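Local coordinates for protein aspartate-semialdehyde dehydrogenase (Thermus thermophilus, PDB 2YV3) that probably catalyses the NADPH-dependent reductive dephosphorylation of L-aspartyl-4-phosphate to L-aspartate-semialdehyde, a step in making lysine, methionine and threonine, at residues A128-A133 against H238-S243; V288-I293 against F305-D310. One frame throughout, in Å; residues are numbered along the deposited sequence.

Interaction 1: residues A128-A133 against H238-S243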
ATOM      1  N   ALA A 128      -9.175  -3.579 -14.347  1.00 21.55           N
ATOM      2  CA  ALA A 128      -9.619  -4.924 -14.671  1.00 21.95           C
ATOM      3  C   ALA A 128      -9.851  -5.727 -13.394  1.00 28.80           C
ATOM      4  O   ALA A 128     -11.005  -6.046 -13.052  1.00 29.43           O
ATOM      5  CB  ALA A 128      -8.598  -5.614 -15.542  1.00 13.93           C
ATOM      6  N   ILE A 129      -8.774  -6.041 -12.672  1.00 23.64           N
ATOM      7  CA  ILE A 129      -8.932  -6.827 -11.455  1.00 27.64           C
ATOM      8  C   ILE A 129      -9.936  -6.216 -10.484  1.00 23.70           C
ATOM      9  O   ILE A 129     -10.840  -6.909 -10.036  1.00 36.96           O
ATOM     10  CB  ILE A 129      -7.574  -7.096 -10.726  1.00 31.96           C
ATOM     11  CG1 ILE A 129      -7.481  -6.272  -9.438  1.00 27.23           C
ATOM     12  CG2 ILE A 129      -6.401  -6.839 -11.675  1.00 34.46           C
ATOM     13  CD1 ILE A 129      -6.916  -7.052  -8.273  1.00 25.15           C
ATOM     14  N   LEU A 130      -9.811  -4.933 -10.167  1.00 18.42           N
ATOM     15  CA  LEU A 130     -10.760  -4.310  -9.254  1.00 20.42           C
ATOM     16  C   LEU A 130     -12.213  -4.548  -9.680  1.00 23.74           C
ATOM     17  O   LEU A 130     -13.103  -4.607  -8.839  1.00 31.08           O
ATOM     18  CB  LEU A 130     -10.511  -2.803  -9.150  1.00 23.99           C
ATOM     19  CG  LEU A 130     -11.383  -2.064  -8.120  1.00 32.15           C
ATOM     20  CD1 LEU A 130     -11.294  -2.794  -6.775  1.00 24.05           C
ATOM     21  CD2 LEU A 130     -10.957  -0.609  -7.992  1.00 14.42           C
ATOM     22  N   ALA A 131     -12.453  -4.678 -10.979  1.00 22.10           N
ATOM     23  CA  ALA A 131     -13.803  -4.916 -11.483  1.00 20.93           C
ATOM     24  C   ALA A 131     -14.142  -6.388 -11.278  1.00 18.78           C
ATOM     25  O   ALA A 131     -15.231  -6.756 -10.854  1.00 14.20           O
ATOM     26  CB  ALA A 131     -13.875  -4.554 -12.976  1.00 22.75           C
ATOM     27  N   MET A 132     -13.177  -7.233 -11.586  1.00 24.60           N
ATOM     28  CA  MET A 132     -13.360  -8.654 -11.430  1.00 30.06           C
ATOM     29  C   MET A 132     -13.972  -8.961 -10.068  1.00 34.69           C
ATOM     30  O   MET A 132     -14.654  -9.967  -9.881  1.00 41.98           O
ATOM     31  CB  MET A 132     -12.015  -9.357 -11.568  1.00 30.55           C
ATOM     32  CG  MET A 132     -12.146 -10.822 -11.884  1.00 36.32           C
ATOM     33  SD  MET A 132     -12.518 -11.126 -13.613  1.00 33.91           S
ATOM     34  CE  MET A 132     -13.208  -9.513 -14.216  1.00 15.95           C
ATOM     35  N   ALA A 133     -13.717  -8.088  -9.109  1.00 31.66           N
ATOM     36  CA  ALA A 133     -14.261  -8.288  -7.792  1.00 36.15           C
ATOM     37  C   ALA A 133     -15.409  -7.314  -7.577  1.00 35.75           C
ATOM     38  O   ALA A 133     -16.456  -7.687  -7.035  1.00 42.00           O
ATOM     39  CB  ALA A 133     -13.176  -8.081  -6.739  1.00 39.73           C
ATOM     40  N   HIS A 238      -0.579  -6.801  -8.743  1.00 22.83           N
ATOM     41  CA  HIS A 238      -1.172  -5.568  -8.216  1.00 22.86           C
ATOM     42  C   HIS A 238      -2.054  -5.771  -6.986  1.00 16.23           C
ATOM     43  O   HIS A 238      -2.941  -6.604  -6.993  1.00 19.25           O
ATOM     44  CB  HIS A 238      -2.026  -4.873  -9.276  1.00 19.29           C
ATOM     45  CG  HIS A 238      -1.252  -4.032 -10.243  1.00 23.16           C
ATOM     46  ND1 HIS A 238      -1.855  -3.364 -11.289  1.00 24.93           N
ATOM     47  CD2 HIS A 238       0.069  -3.758 -10.334  1.00 29.04           C
ATOM     48  CE1 HIS A 238      -0.939  -2.718 -11.984  1.00 26.10           C
ATOM     49  NE2 HIS A 238       0.238  -2.940 -11.427  1.00 34.09           N
ATOM     50  N   ALA A 239      -1.819  -4.989  -5.936  1.00 22.56           N
ATOM     51  CA  ALA A 239      -2.638  -5.067  -4.729  1.00 25.57           C
ATOM     52  C   ALA A 239      -3.462  -3.785  -4.570  1.00 27.59           C
ATOM     53  O   ALA A 239      -3.027  -2.704  -4.954  1.00 29.97           O
ATOM     54  CB  ALA A 239      -1.758  -5.261  -3.521  1.00 20.87           C
ATOM     55  N   GLU A 240      -4.663  -3.893  -4.023  1.00 24.85           N
ATOM     56  CA  GLU A 240      -5.465  -2.691  -3.825  1.00 36.52           C
ATOM     57  C   GLU A 240      -6.514  -2.788  -2.718  1.00 31.82           C
ATOM     58  O   GLU A 240      -7.543  -3.435  -2.882  1.00 35.69           O
ATOM     59  CB  GLU A 240      -6.120  -2.251  -5.152  1.00 34.39           C
ATOM     60  CG  GLU A 240      -6.482  -3.385  -6.108  1.00 35.92           C
ATOM     61  CD  GLU A 240      -7.296  -2.913  -7.313  1.00 37.08           C
ATOM     62  OE1 GLU A 240      -8.433  -2.416  -7.119  1.00 36.24           O
ATOM     63  OE2 GLU A 240      -6.795  -3.043  -8.448  1.00 24.30           O
ATOM     64  N   ALA A 241      -6.236  -2.148  -1.586  1.00 20.29           N
ATOM     65  CA  ALA A 241      -7.169  -2.155  -0.470  1.00 16.96           C
ATOM     66  C   ALA A 241      -8.383  -1.359  -0.908  1.00 22.11           C
ATOM     67  O   ALA A 241      -8.296  -0.154  -1.144  1.00 22.16           O
ATOM     68  CB  ALA A 241      -6.531  -1.515   0.761  1.00 27.28           C
ATOM     69  N   VAL A 242      -9.519  -2.037  -1.011  1.00 21.57           N
ATOM     70  CA  VAL A 242     -10.745  -1.403  -1.465  1.00 22.98           C
ATOM     71  C   VAL A 242     -11.755  -1.116  -0.354  1.00 24.88           C
ATOM     72  O   VAL A 242     -11.737  -1.742   0.700  1.00 32.31           O
ATOM     73  CB  VAL A 242     -11.395  -2.271  -2.563  1.00 20.22           C
ATOM     74  CG1 VAL A 242     -12.648  -1.596  -3.117  1.00 25.59           C
ATOM     75  CG2 VAL A 242     -10.386  -2.522  -3.668  1.00  9.98           C
ATOM     76  N   SER A 243     -12.615  -0.130  -0.588  1.00 26.26           N
ATOM     77  CA  SER A 243     -13.645   0.250   0.370  1.00 25.05           C
ATOM     78  C   SER A 243     -14.821   0.742  -0.442  1.00 25.24           C
ATOM     79  O   SER A 243     -14.636   1.305  -1.516  1.00 30.56           O
ATOM     80  CB  SER A 243     -13.140   1.352   1.283  1.00 10.29           C
ATOM     81  OG  SER A 243     -11.929   0.952   1.896  1.00 34.96           O
TER

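Interaction 2: residues V288-I293 against F305-D310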
ATOM      1  N   VAL A 288      -8.246 -13.748  -9.702  1.00 20.80           N
ATOM      2  CA  VAL A 288      -7.930 -12.628  -8.865  1.00 18.33           C
ATOM      3  C   VAL A 288      -8.361 -13.152  -7.525  1.00 18.94           C
ATOM      4  O   VAL A 288      -9.409 -13.789  -7.417  1.00 33.58           O
ATOM      5  CB  VAL A 288      -8.791 -11.393  -9.247  1.00 29.20           C
ATOM      6  CG1 VAL A 288     -10.250 -11.810  -9.446  1.00 28.96           C
ATOM      7  CG2 VAL A 288      -8.715 -10.340  -8.165  1.00 23.99           C
ATOM      8  N   GLU A 289      -7.562 -12.926  -6.503  1.00 15.54           N
ATOM      9  CA  GLU A 289      -7.966 -13.375  -5.188  1.00 17.38           C
ATOM     10  C   GLU A 289      -8.605 -12.192  -4.506  1.00 13.86           C
ATOM     11  O   GLU A 289      -8.271 -11.055  -4.816  1.00 25.80           O
ATOM     12  CB  GLU A 289      -6.760 -13.885  -4.404  1.00 26.00           C
ATOM     13  CG  GLU A 289      -6.347 -15.305  -4.816  1.00 31.21           C
ATOM     14  CD  GLU A 289      -4.926 -15.651  -4.400  1.00 36.23           C
ATOM     15  OE1 GLU A 289      -4.483 -16.788  -4.648  1.00 29.33           O
ATOM     16  OE2 GLU A 289      -4.246 -14.775  -3.832  1.00 35.91           O
ATOM     17  N   VAL A 290      -9.556 -12.454  -3.616  1.00 20.73           N
ATOM     18  CA  VAL A 290     -10.236 -11.392  -2.867  1.00 21.20           C
ATOM     19  C   VAL A 290     -10.456 -11.811  -1.402  1.00 19.55           C
ATOM     20  O   VAL A 290     -11.036 -12.854  -1.109  1.00 15.99           O
ATOM     21  CB  VAL A 290     -11.594 -11.032  -3.519  1.00 21.21           C
ATOM     22  CG1 VAL A 290     -12.273  -9.911  -2.724  1.00 24.39           C
ATOM     23  CG2 VAL A 290     -11.374 -10.601  -4.966  1.00 14.48           C
ATOM     24  N   GLY A 291      -9.985 -10.986  -0.483  1.00 19.19           N
ATOM     25  CA  GLY A 291     -10.117 -11.309   0.917  1.00 13.16           C
ATOM     26  C   GLY A 291     -10.326 -10.107   1.801  1.00 24.92           C
ATOM     27  O   GLY A 291     -10.607  -8.995   1.336  1.00 26.52           O
ATOM     28  N   ARG A 292     -10.209 -10.353   3.099  1.00 29.94           N
ATOM     29  CA  ARG A 292     -10.384  -9.340   4.127  1.00 23.40           C
ATOM     30  C   ARG A 292     -11.743  -8.668   4.099  1.00 29.90           C
ATOM     31  O   ARG A 292     -11.915  -7.552   4.604  1.00 35.26           O
ATOM     32  CB  ARG A 292      -9.268  -8.311   4.039  1.00 19.61           C
ATOM     33  CG  ARG A 292      -7.938  -8.908   4.369  1.00  5.08           C
ATOM     34  CD  ARG A 292      -7.938  -9.467   5.770  1.00 20.99           C
ATOM     35  NE  ARG A 292      -6.936  -8.769   6.563  1.00 32.84           N
ATOM     36  CZ  ARG A 292      -7.098  -7.557   7.071  1.00 24.14           C
ATOM     37  NH1 ARG A 292      -8.237  -6.916   6.893  1.00 34.11           N
ATOM     38  NH2 ARG A 292      -6.092  -6.963   7.699  1.00 45.32           N
ATOM     39  N   ILE A 293     -12.720  -9.358   3.521  1.00 27.89           N
ATOM     40  CA  ILE A 293     -14.075  -8.837   3.466  1.00 25.45           C
ATOM     41  C   ILE A 293     -14.483  -8.552   4.904  1.00 31.07           C
ATOM     42  O   ILE A 293     -14.508  -9.453   5.734  1.00 36.25           O
ATOM     43  CB  ILE A 293     -15.026  -9.882   2.864  1.00 32.18           C
ATOM     44  CG1 ILE A 293     -14.900 -11.217   3.634  1.00 47.32           C
ATOM     45  CG2 ILE A 293     -14.675 -10.117   1.386  1.00 32.51           C
ATOM     46  CD1 ILE A 293     -15.983 -11.508   4.688  1.00 34.77           C
ATOM     47  N   PHE A 305     -12.517  -4.603   1.567  1.00 15.07           N
ATOM     48  CA  PHE A 305     -11.900  -5.829   1.088  1.00 17.46           C
ATOM     49  C   PHE A 305     -10.538  -5.518   0.503  1.00 20.14           C
ATOM     50  O   PHE A 305     -10.188  -4.360   0.347  1.00 13.66           O
ATOM     51  CB  PHE A 305     -12.769  -6.562   0.054  1.00 23.18           C
ATOM     52  CG  PHE A 305     -13.512  -5.656  -0.891  1.00 36.14           C
ATOM     53  CD1 PHE A 305     -14.670  -4.988  -0.472  1.00 37.62           C
ATOM     54  CD2 PHE A 305     -13.092  -5.508  -2.214  1.00 32.18           C
ATOM     55  CE1 PHE A 305     -15.401  -4.197  -1.347  1.00 21.61           C
ATOM     56  CE2 PHE A 305     -13.817  -4.713  -3.103  1.00 34.11           C
ATOM     57  CZ  PHE A 305     -14.980  -4.057  -2.660  1.00 36.94           C
ATOM     58  N   PHE A 306      -9.769  -6.571   0.222  1.00 25.05           N
ATOM     59  CA  PHE A 306      -8.425  -6.474  -0.348  1.00 15.78           C
ATOM     60  C   PHE A 306      -8.461  -7.334  -1.603  1.00  7.17           C
ATOM     61  O   PHE A 306      -9.141  -8.341  -1.646  1.00 10.81           O
ATOM     62  CB  PHE A 306      -7.385  -7.030   0.639  1.00 26.62           C
ATOM     63  CG  PHE A 306      -5.964  -6.661   0.306  1.00 18.20           C
ATOM     64  CD1 PHE A 306      -5.528  -5.346   0.420  1.00 11.83           C
ATOM     65  CD2 PHE A 306      -5.068  -7.624  -0.137  1.00 27.96           C
ATOM     66  CE1 PHE A 306      -4.222  -4.988   0.095  1.00 14.34           C
ATOM     67  CE2 PHE A 306      -3.746  -7.278  -0.468  1.00 32.09           C
ATOM     68  CZ  PHE A 306      -3.330  -5.948  -0.350  1.00 22.48           C
ATOM     69  N   VAL A 307      -7.719  -6.954  -2.625  1.00 11.51           N
ATOM     70  CA  VAL A 307      -7.757  -7.720  -3.855  1.00 15.01           C
ATOM     71  C   VAL A 307      -6.412  -7.842  -4.529  1.00 12.98           C
ATOM     72  O   VAL A 307      -5.598  -6.929  -4.495  1.00 24.54           O
ATOM     73  CB  VAL A 307      -8.743  -7.078  -4.861  1.00 28.28           C
ATOM     74  CG1 VAL A 307      -9.020  -8.034  -6.000  1.00 33.97           C
ATOM     75  CG2 VAL A 307     -10.052  -6.689  -4.146  1.00 34.10           C
ATOM     76  N   VAL A 308      -6.167  -8.977  -5.148  1.00  7.11           N
ATOM     77  CA  VAL A 308      -4.916  -9.138  -5.841  1.00 12.38           C
ATOM     78  C   VAL A 308      -5.185  -9.842  -7.165  1.00 16.90           C
ATOM     79  O   VAL A 308      -6.030 -10.722  -7.254  1.00 24.74           O
ATOM     80  CB  VAL A 308      -3.909  -9.933  -4.966  1.00 16.72           C
ATOM     81  CG1 VAL A 308      -2.478  -9.642  -5.388  1.00 10.64           C
ATOM     82  CG2 VAL A 308      -4.082  -9.538  -3.521  1.00 22.89           C
ATOM     83  N   GLY A 309      -4.483  -9.422  -8.204  1.00 20.89           N
ATOM     84  CA  GLY A 309      -4.649 -10.038  -9.506  1.00 25.85           C
ATOM     85  C   GLY A 309      -3.334  -9.897 -10.219  1.00 17.40           C
ATOM     86  O   GLY A 309      -2.635  -8.920  -9.996  1.00 12.39           O
ATOM     87  N   ASP A 310      -2.986 -10.866 -11.055  1.00 18.11           N
ATOM     88  CA  ASP A 310      -1.721 -10.789 -11.771  1.00 17.61           C
ATOM     89  C   ASP A 310      -1.843  -9.637 -12.746  1.00 18.10           C
ATOM     90  O   ASP A 310      -2.803  -9.562 -13.511  1.00 12.93           O
ATOM     91  CB  ASP A 310      -1.425 -12.082 -12.528  1.00 13.30           C
ATOM     92  CG  ASP A 310      -0.093 -12.028 -13.255  1.00 26.93           C
ATOM     93  OD1 ASP A 310       0.935 -12.494 -12.705  1.00 34.36           O
ATOM     94  OD2 ASP A 310      -0.068 -11.493 -14.381  1.00 30.56           O
TER

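Interaction 1: residues A128-A133 against H238-S243
Ile129 and Leu130, on the helix that starts at the probable acyl-thioester residue Cys125, pack against Glu240 and Val242 of a strand in the dimerisation-domain sheet. The short segments run at 50° to each other with axes 9.8 Å apart at closest approach, a spacing filled by side chains. Glu240 reaches across it with CG, CD and carboxylate extended (chi2 172°), and its two oxygens part over the helix. OE2 turns to the Ile129 branch, 3.4 Å from Ile129 CG1, while OE1 turns to Leu130, whose CB lies 3.7 Å from Glu240 CD. Leu130 CG stands opposite its own backbone nitrogen (chi1 -175°), which sends CD1 toward Val242; the separation of Val242 CG1 from Leu130 CD1 is 4.1 Å. Ile129 CD1 reaches the strand backbone as well, 4.2 Å from His238 O. With an alanine at Glu240, the buried carboxylate wedge would be gone, and a gap would probably open between Ile129, Leu130 and the strand. His238 starts toward the helix at CB, but its ring leads away to Cys125, Gln152 and Gln311, consistent with its predicted role as proton acceptor. Strands 143-151 and 302-310 flank the contact: Leu130 also touches Val148 of the former and Ile129 touches Val307 of the latter, while Ala239 and Ala241 face the second subunit.

Interaction 2: residues V288-I293 against F305-D310
Val290 and Val307 form the central pair of two antiparallel strands, their side chains lying side by side and pointing the same way. In both valines CG1 lies opposite the backbone nitrogen (chi1 -179° and -167°), and these matching torsions set Val290 CG2 beside Val307 CG1, 3.6 Å away. Phe305 extends this apolar row: its ring meets Val307 CG2 in plane, at the edge. Val288 lies at the other end, where Gly309 has no side chain on the same face. This face lies under helix 125-141, with Met132 on Val288, Ala133 on Val290 and Leu137 on Phe305. On the reverse face Gly291 has no side chain beside Phe306, whose ring swings off toward Ala239 and Ala241 of the neighbouring strand and Pro193 of the second subunit. Arg292, with a positive phi (58°), brings its CB in at 4.1 Å from Phe306 CB, while its far end forms a salt bridge to Glu207 of the second subunit. The register rests on Val308 N to Glu289 O at 3.0 Å and on the reciprocal pair Gly291 N to Phe306 O at 3.0 Å and Phe306 N to Gly291 O at 2.8 Å; Glu289 N to Val308 O is bent and less certain. These bonds give an antiparallel ladder, and the direct succession of the strands makes it a beta hairpin, with strand 288-295 outermost in the chain's five-stranded mixed sheet.

Overall arrangement
Interaction 1 closes before interaction 2 opens along the chain, yet their centres lie only about 7 Å apart, on the same side of the chain's centre. The link is the five-stranded sheet, in which strand 237-246 neighbours strand 302-310: probable backbone hydrogen bonds run from Val242 N to Phe305 O (2.8 Å) and from His238 N to Gly309 O (3.2 Å). Helix 125-141 spans both contacts, lying over the same sheet face. The helix that begins with the predicted nucleophile is thus packed against four neighbouring strands, 143-151, 237-246, 302-310 and 288-295, one of which carries the predicted proton acceptor. Both contacts also touch the second subunit, which places this part of the fold close to the dimer interface.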